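Local coordinates for protein 5-Carboxyvanillate Decarboxylase (PDB 4QRN) that probably catalyses the metal-dependent decarboxylation of 5-carboxyvanillate, using a manganese site in an amidohydrolase-type barrel, at residues F251-L257 and Y301-V306; R186-E190 and H241-L245; I50-L54 and W70-Q75; E328-Y333 and K361-A367. All blocks are in the same frame, centred on the assembly; numbering follows the deposited sequence. Where two conformers were deposited one is given.

Contacts 1, 2 and 4 are largely buried and belong to the body of the amidohydrolase barrel, while contact 3 is partly buried and joins two helices beside the ligand pocket. Contact 2 closes on helix 233-248, and Leu242 of that helix touches Val306 of contact 1. Contacts 1 and 4 meet where Val306 O probably accepts a hydrogen bond from Arg330 NE, a side-chain bond beside adjoining strands. Contacts 1 and 4 each use an asparagine amide to hold two backbone carbonyls, contacts 2 and 4 add salt bridges, that of contact 2 near the subunit interface, and contact 3 has no hydrogen bond between its helices. Contacts 1 and 3 lie on opposite sides of the chain's centre.

Contact 1 (F251-L257 and Y301-V306); sequences FDKYPSL and YLKSNV
Tyr301, on the last turn of helix 298-304, meets two neighbours at once. Its CD1 lies 3.6 Å from Phe251 CB, the rings tilted obliquely, and its hydroxyl gives a hydrogen bond to Asp252, OH to OD1 2.6 Å. That oxygen is met on its syn side, somewhat out of the carboxylate plane. Lys296 N bonds the same tyrosine OH, and Lys295 N bonds Asp252 OD2. Ser304 contributes its carbonyl, reached through a water that also donates to Pro255 O.

Asn305, just past the helix, has the largest share of the contact. Its CB sits over the centre of the Phe251 ring, 3.3 Å from the centroid, and the amide stacks nearly flat on the ring, the planes 18° apart. With CG beside the backbone N (chi1 -64°), ND2 reaches the type I turn Tyr254-Leu257. It donates to Pro255 O at 2.9 Å and, almost straight (176°), to Leu257 O at 2.8 Å; both acceptor oxygens lie in the amide plane, ND2 standing above the carbonyl plane of Pro255. Val306, opening strand 306-309, adds CG2 at 3.9 Å from Phe251 CE2.

With only the methyl group of an alanine at Phe251, the asparagine amide, its ring gone, would probably be freer to tilt away from the two carbonyls.

Asparagine suits this place because one flat group supplies two N-H bonds and a stacking surface. Two carbonyls of the turn thereby gain a donor, and the turn leading to strand 259-261 is tied to the start of its neighbour, strand 306-309, in the barrel.

Contact 2 (R186-E190 and H241-L245); sequences RYLDE and HLLRL. With ACT (acetate ion), chain L.
The rings of Tyr187 and His241 form a T-shaped pair, planes 79° apart and centroids 4.9 Å apart. The tyrosine presents its edge, with CD2 above the centre of the imidazole. His241 has its CG turned anti to the backbone N (chi1 -158°), which swings the ring from helix 233-248 toward the loop. There NE2 accepts a nearly straight bond from the backbone of Leu188, N to NE2 2.9 Å, while ND1 is bonded to Ser181 OG.

Arg244 approaches Tyr187 from another direction. Its chain bends at chi3, and the guanidinium lies with one face against Tyr187 CB, CB to NE 3.6 Å. The edge of the same group faces Asp189: NE is 2.8 Å from OD1, and NH1 is 3.0 Å from OD2, with the carboxylate plane turned 54° away. NH1 also bonds OD1. Both side chains were modelled in two conformers, so this salt bridge describes one of them. Leu245 CD2 packs 3.7 Å from Asp189 N, against the backbone of the turn Tyr187-Glu190. Within the loop Arg186 pairs with Glu190, and Glu224 of the second subunit binds Arg244 NH2.

Histidine fits because it offers a flat face for the tyrosine and an acceptor nitrogen for a buried amide. Arginine can spread its nitrogens between an aspartate of its own chain and a glutamate across the dimer interface, while Tyr187 CB lies over one face. The turn is thus held to the helix by directional bonds as well as by packing, and in this conformer the shared arginine charge probably helps join it to the neighbouring subunit.

Contact 3 (I50-L54 and W70-Q75); sequences IDVYL and WGFYAQ. With 1DF (4-hydroxy-3-methoxy-5-nitrobenzoic acid), chain F.
Helices 50-54 and 70-75 pass 10.2 Å apart at a signed crossing angle of -122°, bringing the CA atoms of Tyr53 and Trp70 to 6.9 Å. They belong to two consecutive helices, 47-59 and 64-75, in the helical excursion that separates strands 38-44 and 106-111 of the amidohydrolase fold.

The indole of Trp70 is the main surface. Over one face lie both partners from the other helix: Ile50 CD1 above the six-membered ring, in a CH-pi contact 3.8 Å from its centroid, and Tyr53 over the five-membered ring. Tyr53 CD2 comes to 3.4 Å from Trp70 CG, the two rings oblique at 42°. Ile50 was modelled in two conformers, and this contact is that of one. The polar ends are satisfied outside the pair: Trp70 NE1 bonds Ser113 O and Tyr53 OH bonds Gly115 O, and these hydrogen bonds tie both aromatics to the loop 113-115. Replacing Trp70 by a leucine would probably take away the flat seat for Tyr53 and Ile50 and leave Ser113 O without its N-H donor.

A smaller junction forms at the other end, where Ala74 CB meets Leu54 CD2 at 3.8 Å and Ile50 CG2 at 3.9 Å; so short a side chain lets the branched ones come close. Gln75, at the exposed end, runs past Leu54 CD2, its OE1 and CG both close.

Tyr73 points its ring away from helix 50-54 and into the pocket. There its OH, also bonded to Arg80 NH1, donates to the inhibitor carboxylate, 2.5 Å from O2 of the bound 4-hydroxy-3-methoxy-5-nitrobenzoic acid.

Contact 4 (E328-Y333 and K361-A367); sequences EDRVMY and KFFQTNA
Tyr333 receives Phe363 on one face of its ring: CE1 sits 3.7 Å above the plane, over the centre, and the ring planes are inclined at 43°. The Phe362 ring offers a face to Tyr333 in turn, with the tyrosine backbone N above it near the rim and CB in a CH-pi contact, 4.0 Å from the centroid. Val331 O lies at the edge of that ring. All three aromatics form one cluster.

Another flat group, the amide of Asn366, uses both N-H bonds in its own plane. ND2 reaches Glu328 O at 2.9 Å, on a lone pair, and Val331 O at 2.9 Å, from above the carbonyl plane. An asparagine thus satisfies one carbonyl of the bend and one of the first residue of strand 331-332. Phe362 O, although inside a helix, accepts from Tyr333 N at 2.9 Å; the helix widens to a pi-type turn at 361-365. Met332 packs its CG on Asn366 CB and its SD on Ala367.

On the partly exposed side Lys361, extended beyond CG, is long enough to bring NZ between two acids, 2.8 Å from both Glu328 OE2 and Asp329 OD1. Thr358 takes the other glutamate oxygen.

The C-terminal helix 356-370 therefore packs against the last strand of the amidohydrolase barrel and, through Ala367, against strand 38-44, an arrangement typical of a (beta/alpha)8-type fold, in which strand 331-332 leads on to the manganese ligand Asp336.

Contact 1 (F251-L257 and Y301-V306)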
# COMPACT_ATOMS: atom_id res chain seq x y z
N PHE A 251 1.80 -6.47 20.43
CA PHE A 251 1.23 -7.77 20.74
C PHE A 251 2.13 -8.63 21.61
O PHE A 251 1.68 -9.67 22.10
CB PHE A 251 0.86 -8.51 19.47
CG PHE A 251 -0.16 -7.80 18.64
CD1 PHE A 251 -1.38 -7.41 19.18
CD2 PHE A 251 0.09 -7.51 17.32
CE1 PHE A 251 -2.35 -6.77 18.40
CE2 PHE A 251 -0.88 -6.87 16.52
CZ PHE A 251 -2.09 -6.48 17.07
N ASP A 252 3.38 -8.21 21.82
CA ASP A 252 4.18 -8.82 22.87
C ASP A 252 3.81 -8.22 24.22
O ASP A 252 3.77 -8.91 25.24
CB ASP A 252 5.68 -8.61 22.58
CG ASP A 252 6.18 -9.41 21.39
OD1 ASP A 252 5.44 -10.30 20.91
OD2 ASP A 252 7.33 -9.16 20.96
N LYS A 253 3.52 -6.93 24.23
CA LYS A 253 3.10 -6.25 25.44
C LYS A 253 1.71 -6.72 25.87
O LYS A 253 1.45 -6.92 27.06
CB LYS A 253 3.13 -4.74 25.23
CG LYS A 253 2.92 -3.93 26.49
CD LYS A 253 3.24 -2.47 26.24
CE LYS A 253 3.12 -1.68 27.54
NZ LYS A 253 3.67 -0.30 27.47
N TYR A 254 0.83 -6.91 24.87
CA TYR A 254 -0.57 -7.26 25.11
C TYR A 254 -0.95 -8.46 24.24
O TYR A 254 -1.59 -8.30 23.20
CB TYR A 254 -1.47 -6.05 24.78
CG TYR A 254 -1.17 -4.86 25.64
CD1 TYR A 254 -1.36 -4.92 27.02
CD2 TYR A 254 -0.65 -3.68 25.11
CE1 TYR A 254 -1.08 -3.85 27.83
CE2 TYR A 254 -0.36 -2.60 25.92
CZ TYR A 254 -0.57 -2.69 27.28
OH TYR A 254 -0.27 -1.63 28.11
N PRO A 255 -0.56 -9.67 24.65
CA PRO A 255 -0.76 -10.83 23.78
C PRO A 255 -2.22 -11.16 23.49
O PRO A 255 -2.48 -11.80 22.47
CB PRO A 255 -0.09 -11.98 24.56
CG PRO A 255 0.84 -11.31 25.48
CD PRO A 255 0.26 -9.99 25.82
N SER A 256 -3.14 -10.74 24.34
CA SER A 256 -4.56 -11.01 24.07
C SER A 256 -5.18 -10.03 23.08
O SER A 256 -6.26 -10.30 22.57
CB SER A 256 -5.38 -11.00 25.36
OG SER A 256 -5.53 -9.71 25.89
N LEU A 257 -4.53 -8.90 22.84
CA LEU A 257 -5.17 -7.83 22.06
C LEU A 257 -5.44 -8.23 20.63
O LEU A 257 -4.55 -8.75 19.95
CB LEU A 257 -4.26 -6.61 22.09
CG LEU A 257 -4.72 -5.39 21.31
CD1 LEU A 257 -5.93 -4.76 21.97
CD2 LEU A 257 -3.57 -4.39 21.20
N TYR A 301 1.99 -12.58 13.99
CA TYR A 301 1.02 -11.65 14.56
C TYR A 301 -0.24 -11.58 13.72
O TYR A 301 -1.32 -11.41 14.27
CB TYR A 301 1.61 -10.23 14.74
CG TYR A 301 2.75 -10.21 15.73
CD1 TYR A 301 2.54 -10.55 17.07
CD2 TYR A 301 4.03 -9.88 15.33
CE1 TYR A 301 3.59 -10.55 17.97
CE2 TYR A 301 5.08 -9.89 16.21
CZ TYR A 301 4.86 -10.23 17.53
OH TYR A 301 5.94 -10.25 18.37
N LEU A 302 -0.13 -11.67 12.40
CA LEU A 302 -1.36 -11.67 11.59
C LEU A 302 -2.23 -12.85 11.95
O LEU A 302 -3.45 -12.73 11.96
CB LEU A 302 -1.07 -11.69 10.10
CG LEU A 302 -0.42 -10.45 9.52
CD1 LEU A 302 -0.35 -10.63 8.02
CD2 LEU A 302 -1.19 -9.18 9.87
N LYS A 303 -1.63 -13.99 12.25
CA LYS A 303 -2.40 -15.19 12.52
C LYS A 303 -2.94 -15.25 13.94
O LYS A 303 -3.87 -16.02 14.19
CB LYS A 303 -1.56 -16.42 12.20
CG LYS A 303 -1.30 -16.59 10.71
CD LYS A 303 -0.47 -17.83 10.45
CE LYS A 303 -0.39 -18.16 8.97
NZ LYS A 303 0.35 -19.43 8.76
N SER A 304 -2.40 -14.48 14.88
CA SER A 304 -2.85 -14.54 16.28
C SER A 304 -3.50 -13.28 16.82
O SER A 304 -4.24 -13.38 17.80
CB SER A 304 -1.70 -14.91 17.19
OG SER A 304 -0.66 -13.98 17.10
N ASN A 305 -3.22 -12.12 16.22
CA ASN A 305 -3.65 -10.85 16.81
C ASN A 305 -4.31 -9.87 15.86
O ASN A 305 -4.84 -8.87 16.34
CB ASN A 305 -2.46 -10.13 17.47
CG ASN A 305 -1.90 -10.89 18.64
OD1 ASN A 305 -0.96 -11.69 18.49
ND2 ASN A 305 -2.48 -10.68 19.80
N VAL A 306 -4.31 -10.13 14.56
CA VAL A 306 -4.93 -9.22 13.60
C VAL A 306 -6.10 -9.91 12.94
O VAL A 306 -6.08 -11.11 12.69
CB VAL A 306 -3.90 -8.74 12.56
CG1 VAL A 306 -4.54 -7.80 11.54
CG2 VAL A 306 -2.73 -8.05 13.28
O HOH W 1 -4.09 -13.65 21.05

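Contact 2 (R186-E190 and H241-L245)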
# COMPACT_ATOMS: atom_id res chain seq x y z
N ARG A 186 -0.41 12.01 15.40
CA ARG A 186 0.24 11.11 16.35
C ARG A 186 -0.36 9.72 16.23
O ARG A 186 -1.58 9.56 16.05
CB ARG A 186 0.07 11.61 17.79
CG ARG A 186 0.62 12.99 18.01
CD ARG A 186 0.37 13.44 19.43
NE ARG A 186 1.21 12.70 20.35
CZ ARG A 186 1.22 12.89 21.66
NH1 ARG A 186 0.38 13.78 22.19
NH2 ARG A 186 2.05 12.20 22.43
N TYR A 187 0.49 8.71 16.41
CA TYR A 187 0.14 7.30 16.22
C TYR A 187 0.15 6.55 17.53
O TYR A 187 0.84 6.93 18.49
CB TYR A 187 1.10 6.68 15.17
CG TYR A 187 0.89 7.31 13.80
CD1 TYR A 187 1.52 8.50 13.44
CD2 TYR A 187 -0.06 6.78 12.94
CE1 TYR A 187 1.22 9.13 12.22
CE2 TYR A 187 -0.37 7.39 11.71
CZ TYR A 187 0.28 8.57 11.37
OH TYR A 187 -0.01 9.23 10.21
N LEU A 188 -0.60 5.46 17.55
CA LEU A 188 -0.91 4.76 18.80
C LEU A 188 0.27 3.99 19.37
O LEU A 188 0.17 3.49 20.49
CB LEU A 188 -2.10 3.82 18.59
CG LEU A 188 -3.45 4.51 18.35
CD1 LEU A 188 -4.40 3.47 17.81
CD2 LEU A 188 -4.01 5.19 19.63
N ASP A 189 1.37 3.88 18.63
CA ASP A 189 2.58 3.26 19.17
C ASP A 189 3.30 4.14 20.18
O ASP A 189 4.19 3.67 20.87
CB ASP A 189 3.54 2.92 18.04
CG ASP A 189 3.91 4.14 17.21
OD1 ASP A 189 3.07 4.56 16.39
OD2 ASP A 189 5.03 4.67 17.41
N GLU A 190 2.93 5.42 20.28
CA GLU A 190 3.56 6.27 21.30
C GLU A 190 3.11 5.83 22.69
O GLU A 190 1.94 5.48 22.88
CB GLU A 190 3.16 7.73 21.15
CG GLU A 190 3.75 8.44 19.98
CD GLU A 190 3.57 9.93 20.15
OE1 GLU A 190 3.95 10.47 21.22
OE2 GLU A 190 3.02 10.57 19.25
N HIS A 241 -0.17 2.52 10.10
CA HIS A 241 -0.49 2.56 11.52
C HIS A 241 -0.46 1.16 12.13
O HIS A 241 0.14 0.95 13.20
CB HIS A 241 -1.85 3.21 11.72
CG HIS A 241 -2.07 3.78 13.08
ND1 HIS A 241 -3.03 4.73 13.30
CD2 HIS A 241 -1.43 3.61 14.27
CE1 HIS A 241 -2.98 5.10 14.57
NE2 HIS A 241 -2.02 4.45 15.19
N LEU A 242 -1.09 0.19 11.48
CA LEU A 242 -1.06 -1.17 11.97
C LEU A 242 0.37 -1.70 11.99
O LEU A 242 0.81 -2.34 12.96
CB LEU A 242 -1.97 -2.06 11.16
CG LEU A 242 -1.95 -3.55 11.55
CD1 LEU A 242 -2.28 -3.77 13.03
CD2 LEU A 242 -2.91 -4.31 10.66
N LEU A 243 1.13 -1.43 10.91
CA LEU A 243 2.50 -1.93 10.85
C LEU A 243 3.35 -1.34 11.98
O LEU A 243 4.15 -2.05 12.60
CB LEU A 243 3.10 -1.63 9.49
CG LEU A 243 4.50 -2.17 9.23
CD1 LEU A 243 4.59 -3.69 9.43
CD2 LEU A 243 4.96 -1.81 7.82
N ARG A 244 3.21 -0.05 12.27
CA ARG A 244 3.91 0.64 13.37
C ARG A 244 3.62 -0.04 14.70
O ARG A 244 4.49 -0.20 15.55
CB ARG A 244 3.46 2.12 13.48
CG ARG A 244 4.15 3.03 12.47
CD ARG A 244 3.79 4.52 12.55
NE ARG A 244 4.09 5.12 13.85
CZ ARG A 244 4.56 6.35 14.04
NH1 ARG A 244 4.73 6.79 15.27
NH2 ARG A 244 4.86 7.15 13.02
N LEU A 245 2.35 -0.38 14.90
CA LEU A 245 1.97 -1.04 16.14
C LEU A 245 2.56 -2.45 16.24
O LEU A 245 3.05 -2.85 17.30
CB LEU A 245 0.46 -1.09 16.26
CG LEU A 245 -0.16 0.22 16.73
CD1 LEU A 245 -1.66 0.25 16.45
CD2 LEU A 245 0.10 0.43 18.22
C ACT L . -2.38 15.52 20.76
O ACT L . -1.89 14.60 21.45
OXT ACT L . -1.59 16.18 20.04
CH3 ACT L . -3.85 15.82 20.80

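Contact 3 (I50-L54 and W70-Q75)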
# COMPACT_ATOMS: atom_id res chain seq x y z
N ILE A 50 -20.46 16.90 12.28
CA ILE A 50 -20.21 17.43 10.93
C ILE A 50 -20.18 18.97 10.97
O ILE A 50 -19.35 19.59 10.29
CB ILE A 50 -21.23 16.91 9.88
CG1 ILE A 50 -21.29 15.37 9.86
CG2 ILE A 50 -20.89 17.44 8.48
CD1 ILE A 50 -19.95 14.67 9.69
N ASP A 51 -21.05 19.59 11.77
CA ASP A 51 -21.02 21.05 11.89
C ASP A 51 -19.69 21.54 12.48
O ASP A 51 -19.21 22.60 12.10
CB ASP A 51 -22.17 21.53 12.76
CG ASP A 51 -23.51 21.44 12.07
OD1 ASP A 51 -23.56 21.24 10.84
OD2 ASP A 51 -24.53 21.59 12.78
N VAL A 52 -19.09 20.78 13.40
CA VAL A 52 -17.76 21.16 13.89
C VAL A 52 -16.73 21.08 12.76
O VAL A 52 -15.89 21.98 12.63
CB VAL A 52 -17.29 20.29 15.08
CG1 VAL A 52 -15.83 20.60 15.43
CG2 VAL A 52 -18.21 20.51 16.27
N TYR A 53 -16.80 20.04 11.92
CA TYR A 53 -15.87 20.00 10.79
C TYR A 53 -16.03 21.23 9.92
O TYR A 53 -15.05 21.84 9.48
CB TYR A 53 -16.12 18.77 9.94
CG TYR A 53 -15.96 17.42 10.63
CD1 TYR A 53 -15.25 17.26 11.84
CD2 TYR A 53 -16.52 16.29 10.05
CE1 TYR A 53 -15.10 16.02 12.43
CE2 TYR A 53 -16.37 15.04 10.63
CZ TYR A 53 -15.68 14.91 11.80
OH TYR A 53 -15.55 13.65 12.34
N LEU A 54 -17.27 21.62 9.63
CA LEU A 54 -17.49 22.81 8.81
C LEU A 54 -16.94 24.07 9.48
O LEU A 54 -16.36 24.93 8.82
CB LEU A 54 -18.98 22.97 8.50
CG LEU A 54 -19.54 21.95 7.49
CD1 LEU A 54 -21.06 22.02 7.43
CD2 LEU A 54 -18.95 22.13 6.09
N TRP A 70 -14.18 16.15 4.27
CA TRP A 70 -15.44 16.67 4.78
C TRP A 70 -15.89 17.93 4.05
O TRP A 70 -17.08 18.18 3.97
CB TRP A 70 -15.41 16.79 6.33
CG TRP A 70 -15.59 15.40 6.86
CD1 TRP A 70 -14.65 14.56 7.39
CD2 TRP A 70 -16.78 14.63 6.74
NE1 TRP A 70 -15.19 13.32 7.64
CE2 TRP A 70 -16.50 13.34 7.24
CE3 TRP A 70 -18.07 14.91 6.25
CZ2 TRP A 70 -17.43 12.33 7.24
CZ3 TRP A 70 -19.00 13.89 6.28
CH2 TRP A 70 -18.67 12.63 6.78
N GLY A 71 -14.97 18.69 3.45
CA GLY A 71 -15.40 19.70 2.50
C GLY A 71 -16.20 19.04 1.39
O GLY A 71 -17.24 19.53 0.92
N PHE A 72 -15.75 17.86 0.96
CA PHE A 72 -16.47 17.11 -0.08
C PHE A 72 -17.81 16.58 0.43
O PHE A 72 -18.87 16.94 -0.11
CB PHE A 72 -15.60 15.96 -0.64
CG PHE A 72 -16.30 15.13 -1.69
CD1 PHE A 72 -16.54 15.65 -2.96
CD2 PHE A 72 -16.74 13.84 -1.41
CE1 PHE A 72 -17.18 14.88 -3.93
CE2 PHE A 72 -17.38 13.07 -2.37
CZ PHE A 72 -17.61 13.60 -3.63
N TYR A 73 -17.83 15.75 1.46
CA TYR A 73 -19.10 15.13 1.82
C TYR A 73 -20.11 16.13 2.35
O TYR A 73 -21.31 15.96 2.11
CB TYR A 73 -18.93 13.94 2.79
CG TYR A 73 -18.35 12.76 2.06
CD1 TYR A 73 -19.07 12.14 1.04
CD2 TYR A 73 -17.09 12.29 2.36
CE1 TYR A 73 -18.51 11.10 0.32
CE2 TYR A 73 -16.53 11.25 1.64
CZ TYR A 73 -17.24 10.66 0.63
OH TYR A 73 -16.68 9.65 -0.11
N ALA A 74 -19.67 17.15 3.06
CA ALA A 74 -20.63 18.06 3.65
C ALA A 74 -21.13 19.12 2.68
O ALA A 74 -22.17 19.72 2.93
CB ALA A 74 -20.02 18.72 4.89
N GLN A 75 -20.43 19.35 1.56
CA GLN A 75 -20.78 20.45 0.64
C GLN A 75 -20.89 20.08 -0.85
O GLN A 75 -21.42 20.85 -1.63
CB GLN A 75 -19.79 21.59 0.79
CG GLN A 75 -19.61 22.05 2.22
CD GLN A 75 -18.61 23.17 2.36
OE1 GLN A 75 -18.91 24.22 2.92
NE2 GLN A 75 -17.40 22.96 1.84
C1 1DF F . -14.97 6.70 2.47
CO1 1DF F . -14.72 5.36 2.54
CO2 1DF F . -15.11 7.43 3.67
CM1 1DF F . -14.70 4.78 3.85
CM2 1DF F . -15.22 6.80 4.89
OM 1DF F . -15.40 7.46 6.08
CZ 1DF F . -15.14 5.42 5.00
CC 1DF F . -15.04 7.42 1.18
CV 1DF F . -15.22 8.88 6.07
O1 1DF F . -15.44 6.76 0.13
O2 1DF F . -14.75 8.62 1.15
O3 1DF F . -15.42 4.79 6.10
N 1DF F . -13.94 3.48 3.94
O11 1DF F . -13.73 2.94 4.98
O22 1DF F . -13.40 3.06 2.88

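Contact 4 (E328-Y333 and K361-A367)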
# COMPACT_ATOMS: atom_id res chain seq x y z
N GLU A 328 -8.99 -18.74 7.38
CA GLU A 328 -10.38 -18.41 7.06
C GLU A 328 -11.21 -17.99 8.27
O GLU A 328 -12.26 -17.38 8.09
CB GLU A 328 -11.06 -19.55 6.33
CG GLU A 328 -11.28 -20.75 7.19
CD GLU A 328 -12.11 -21.81 6.51
OE1 GLU A 328 -12.25 -21.77 5.27
OE2 GLU A 328 -12.64 -22.70 7.21
N ASP A 329 -10.74 -18.26 9.49
CA ASP A 329 -11.44 -17.80 10.68
C ASP A 329 -11.21 -16.33 10.97
O ASP A 329 -11.83 -15.82 11.91
CB ASP A 329 -11.00 -18.58 11.93
CG ASP A 329 -11.39 -20.02 11.94
OD1 ASP A 329 -12.13 -20.47 11.05
OD2 ASP A 329 -10.97 -20.70 12.91
N ARG A 330 -10.31 -15.67 10.23
CA ARG A 330 -9.84 -14.34 10.62
C ARG A 330 -10.21 -13.27 9.60
O ARG A 330 -9.71 -12.15 9.68
CB ARG A 330 -8.33 -14.36 10.88
CG ARG A 330 -7.96 -15.35 11.97
CD ARG A 330 -6.50 -15.19 12.41
NE ARG A 330 -6.28 -13.98 13.21
CZ ARG A 330 -6.53 -13.88 14.51
NH1 ARG A 330 -7.03 -14.91 15.18
NH2 ARG A 330 -6.28 -12.75 15.14
N VAL A 331 -11.12 -13.60 8.67
CA VAL A 331 -11.54 -12.70 7.60
C VAL A 331 -13.07 -12.63 7.63
O VAL A 331 -13.75 -13.66 7.56
CB VAL A 331 -11.04 -13.20 6.23
CG1 VAL A 331 -11.50 -12.28 5.11
CG2 VAL A 331 -9.52 -13.36 6.25
N MET A 332 -13.60 -11.40 7.69
CA MET A 332 -15.02 -11.14 7.88
C MET A 332 -15.57 -10.25 6.78
O MET A 332 -14.88 -9.37 6.26
CB MET A 332 -15.22 -10.40 9.23
CG MET A 332 -14.93 -11.29 10.42
SD MET A 332 -14.92 -10.39 11.98
CE MET A 332 -13.30 -9.60 11.90
N TYR A 333 -16.85 -10.44 6.49
CA TYR A 333 -17.57 -9.57 5.59
C TYR A 333 -17.83 -8.20 6.22
O TYR A 333 -18.18 -8.09 7.39
CB TYR A 333 -18.92 -10.23 5.25
CG TYR A 333 -19.83 -9.32 4.43
CD1 TYR A 333 -19.53 -9.03 3.10
CD2 TYR A 333 -20.94 -8.72 5.00
CE1 TYR A 333 -20.32 -8.16 2.37
CE2 TYR A 333 -21.72 -7.85 4.28
CZ TYR A 333 -21.41 -7.55 2.97
OH TYR A 333 -22.23 -6.67 2.29
N LYS A 361 -18.64 -18.76 7.84
CA LYS A 361 -17.65 -18.08 8.69
C LYS A 361 -17.47 -16.62 8.25
O LYS A 361 -17.48 -15.71 9.07
CB LYS A 361 -16.30 -18.79 8.63
CG LYS A 361 -16.31 -20.16 9.30
CD LYS A 361 -14.91 -20.78 9.19
CE LYS A 361 -14.83 -22.13 9.87
NZ LYS A 361 -13.41 -22.62 9.90
N PHE A 362 -17.27 -16.43 6.94
CA PHE A 362 -17.03 -15.12 6.36
C PHE A 362 -18.17 -14.14 6.66
O PHE A 362 -17.94 -13.02 7.09
CB PHE A 362 -16.81 -15.30 4.85
CG PHE A 362 -16.69 -14.01 4.08
CD1 PHE A 362 -15.57 -13.19 4.22
CD2 PHE A 362 -17.68 -13.61 3.20
CE1 PHE A 362 -15.46 -12.00 3.51
CE2 PHE A 362 -17.57 -12.42 2.48
CZ PHE A 362 -16.46 -11.63 2.63
N PHE A 363 -19.41 -14.57 6.43
CA PHE A 363 -20.55 -13.67 6.60
C PHE A 363 -21.03 -13.50 8.03
O PHE A 363 -21.59 -12.46 8.36
CB PHE A 363 -21.74 -14.14 5.76
CG PHE A 363 -21.77 -13.60 4.35
CD1 PHE A 363 -22.07 -12.26 4.11
CD2 PHE A 363 -21.57 -14.44 3.25
CE1 PHE A 363 -22.21 -11.77 2.81
CE2 PHE A 363 -21.66 -13.94 1.94
CZ PHE A 363 -22.00 -12.62 1.74
N GLN A 364 -20.90 -14.55 8.84
CA GLN A 364 -21.60 -14.61 10.13
C GLN A 364 -20.71 -15.01 11.30
O GLN A 364 -20.59 -14.26 12.26
CB GLN A 364 -22.77 -15.59 10.05
CG GLN A 364 -23.51 -15.70 11.39
CD GLN A 364 -24.52 -16.83 11.40
OE1 GLN A 364 -25.06 -17.23 10.37
NE2 GLN A 364 -24.72 -17.39 12.57
N THR A 365 -20.16 -16.23 11.29
CA THR A 365 -19.69 -16.75 12.56
C THR A 365 -18.34 -16.22 12.99
O THR A 365 -18.06 -16.20 14.19
CB THR A 365 -19.73 -18.29 12.61
OG1 THR A 365 -18.89 -18.82 11.61
CG2 THR A 365 -21.16 -18.80 12.40
N ASN A 366 -17.50 -15.75 12.06
CA ASN A 366 -16.29 -15.07 12.51
C ASN A 366 -16.64 -13.81 13.29
O ASN A 366 -16.12 -13.61 14.39
CB ASN A 366 -15.39 -14.75 11.33
CG ASN A 366 -14.75 -15.99 10.69
OD1 ASN A 366 -14.72 -17.08 11.26
ND2 ASN A 366 -14.21 -15.80 9.49
N ALA A 367 -17.54 -12.99 12.76
CA ALA A 367 -17.95 -11.79 13.47
C ALA A 367 -18.57 -12.15 14.82
O ALA A 367 -18.31 -11.48 15.82
CB ALA A 367 -18.94 -11.00 12.63